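Local atomic coordinates of endoglucanase (Ruminococcus champanellensis, PDB entry 6WQV), a protein that hydrolyses beta-1,4-linked glucans such as cellulose as a family 5 endoglucanase of broad specificity, probably acting on xylan as well. Residues D133-N136 / A137-A141. Numbering follows the deposited sequence.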
ATOM      1  N   ASP A 133      16.446 -13.832 -11.367  1.00 17.17           N
ATOM      2  CA  ASP A 133      16.953 -13.034 -12.481  1.00 17.47           C
ATOM      3  C   ASP A 133      15.811 -12.559 -13.376  1.00 16.62           C
ATOM      4  O   ASP A 133      15.783 -11.396 -13.797  1.00 16.44           O
ATOM      5  CB  ASP A 133      17.974 -13.833 -13.291  1.00 18.43           C
ATOM      6  CG  ASP A 133      19.273 -14.067 -12.540  1.00 22.27           C
ATOM      7  OD1 ASP A 133      19.496 -13.425 -11.491  1.00 23.07           O
ATOM      8  OD2 ASP A 133      20.073 -14.901 -13.011  1.00 23.12           O
ATOM      9  N   SER A 134      14.864 -13.453 -13.677  1.00 18.14           N
ATOM     10  CA  SER A 134      13.719 -13.096 -14.511  1.00 16.70           C
ATOM     11  C   SER A 134      12.879 -12.018 -13.845  1.00 16.35           C
ATOM     12  O   SER A 134      12.448 -11.056 -14.495  1.00 15.48           O
ATOM     13  CB  SER A 134      12.878 -14.350 -14.755  1.00 18.13           C
ATOM     14  OG  SER A 134      11.681 -14.074 -15.464  1.00 20.94           O
ATOM     15  N   VAL A 135      12.644 -12.155 -12.541  1.00 15.33           N
ATOM     16  CA  VAL A 135      11.810 -11.190 -11.836  1.00 13.53           C
ATOM     17  C   VAL A 135      12.496  -9.835 -11.768  1.00 13.79           C
ATOM     18  O   VAL A 135      11.863  -8.791 -11.977  1.00 14.06           O
ATOM     19  CB  VAL A 135      11.445 -11.729 -10.443  1.00 14.85           C
ATOM     20  CG1 VAL A 135      10.715 -10.668  -9.647  1.00 15.79           C
ATOM     21  CG2 VAL A 135      10.602 -12.987 -10.567  1.00 15.64           C
ATOM     22  N   ASN A 136      13.799  -9.817 -11.473  1.00 13.31           N
ATOM     23  CA  ASN A 136      14.512  -8.545 -11.434  1.00 13.37           C
ATOM     24  C   ASN A 136      14.452  -7.845 -12.786  1.00 14.52           C
ATOM     25  O   ASN A 136      14.296  -6.618 -12.848  1.00 13.70           O
ATOM     26  CB  ASN A 136      15.957  -8.756 -10.979  1.00 13.37           C
ATOM     27  CG  ASN A 136      16.111  -8.681  -9.475  1.00 15.92           C
ATOM     28  OD1 ASN A 136      15.456  -7.882  -8.807  1.00 14.69           O
ATOM     29  ND2 ASN A 136      16.991  -9.511  -8.932  1.00 17.74           N
ATOM     30  N   ALA A 137      14.561  -8.602 -13.880  1.00 14.53           N
ATOM     31  CA  ALA A 137      14.463  -7.995 -15.207  1.00 13.40           C
ATOM     32  C   ALA A 137      13.080  -7.395 -15.446  1.00 14.96           C
ATOM     33  O   ALA A 137      12.959  -6.289 -15.988  1.00 15.39           O
ATOM     34  CB  ALA A 137      14.787  -9.030 -16.284  1.00 13.85           C
ATOM     35  N   ARG A 138      12.021  -8.110 -15.053  1.00 12.94           N
ATOM     36  CA  ARG A 138      10.668  -7.602 -15.257  1.00 12.45           C
ATOM     37  C   ARG A 138      10.393  -6.408 -14.358  1.00 14.56           C
ATOM     38  O   ARG A 138       9.795  -5.415 -14.796  1.00 12.74           O
ATOM     39  CB  ARG A 138       9.660  -8.723 -15.009  1.00 13.21           C
ATOM     40  CG  ARG A 138       8.213  -8.304 -15.178  1.00 12.59           C
ATOM     41  CD  ARG A 138       7.295  -9.487 -15.394  1.00 13.12           C
ATOM     42  NE  ARG A 138       5.895  -9.061 -15.451  1.00 14.22           N
ATOM     43  CZ  ARG A 138       4.909  -9.791 -15.952  1.00 15.22           C
ATOM     44  NH1 ARG A 138       5.151 -10.994 -16.447  1.00 17.83           N
ATOM     45  NH2 ARG A 138       3.665  -9.316 -15.961  1.00 16.21           N
ATOM     46  N   LEU A 139      10.840  -6.469 -13.104  1.00 13.13           N
ATOM     47  CA  LEU A 139      10.699  -5.326 -12.209  1.00 14.01           C
ATOM     48  C   LEU A 139      11.345  -4.087 -12.801  1.00 12.93           C
ATOM     49  O   LEU A 139      10.779  -2.990 -12.758  1.00 13.93           O
ATOM     50  CB  LEU A 139      11.367  -5.644 -10.876  1.00 17.28           C
ATOM     51  CG  LEU A 139      10.530  -6.331  -9.809  1.00 18.32           C
ATOM     52  CD1 LEU A 139      11.437  -6.752  -8.672  1.00 20.44           C
ATOM     53  CD2 LEU A 139       9.437  -5.396  -9.328  1.00 15.27           C
ATOM     54  N   ASP A 140      12.562  -4.232 -13.319  1.00 12.85           N
ATOM     55  CA  ASP A 140      13.235  -3.088 -13.909  1.00 14.23           C
ATOM     56  C   ASP A 140      12.477  -2.580 -15.130  1.00 14.26           C
ATOM     57  O   ASP A 140      12.301  -1.367 -15.299  1.00 13.24           O
ATOM     58  CB  ASP A 140      14.669  -3.462 -14.254  1.00 14.73           C
ATOM     59  CG  ASP A 140      15.353  -2.405 -15.054  1.00 17.14           C
ATOM     60  OD1 ASP A 140      15.612  -1.312 -14.502  1.00 17.44           O
ATOM     61  OD2 ASP A 140      15.601  -2.647 -16.247  1.00 23.02           O
ATOM     62  N   ALA A 141      11.982  -3.493 -15.968  1.00 14.21           N
ATOM     63  CA  ALA A 141      11.275  -3.073 -17.172  1.00 14.49           C
ATOM     64  C   ALA A 141      10.011  -2.288 -16.840  1.00 14.03           C
ATOM     65  O   ALA A 141       9.732  -1.257 -17.467  1.00 14.64           O
ATOM     66  CB  ALA A 141      10.936  -4.281 -18.048  1.00 16.06           C
TER
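With CG1 of Val135 trans to its backbone N (chi1 173°) and CG of Leu139 set beside its own N (chi1 -88°), the two side chains leave the helix in the same direction, flank to flank, one turn apart. Their branches meet at 4.1 Å between Val135 CG1 and Leu139 CD1, an ordinary i to i+4 apolar contact. The stem of Leu139 also lies against the carbonyl of Val135, with CB 3.4 Å and CG 3.5 Å from Val135 O. That oxygen accepts the straightest bond of this turn, from Leu139 N at 2.8 Å with an N-H...O angle of 171°, and the donor sits nearly in line with the C=O bond. The Asn136 side chain runs at a slant to that of Leu139, and its OD1 comes 4.2 Å from Leu139 CD1; Asn136 OD1 is hydrogen-bonded to Thr191 OG1 and Asn136 ND2 to Ser187 OG, both on helix 179-197, so both ends of the amide are held. The same i to i+4 repeat continues round the turn: Ala137 N bonds to Asp133 O at 3.1 Å, Arg138 N to Ser134 O at 3.0 Å, and Asp140 N to Asn136 O at 3.0 Å. Arg138 extends away from this turn and makes a cation-pi contact with Trp124. Asp133 and Ser134 lie on the exposed side, whereas Val135 and Leu139 are buried. All this belongs to helix 129-149, the crossover between strands 113-117 and 157-160 of the TIM barrel. Val135, Asn136 and Leu139 pack on Tyr188 of helix 179-197, to which Asp140 OD1 is also hydrogen-bonded through Thr195 OG1, while Leu139 additionally touches Ile118, just beyond strand 113-117.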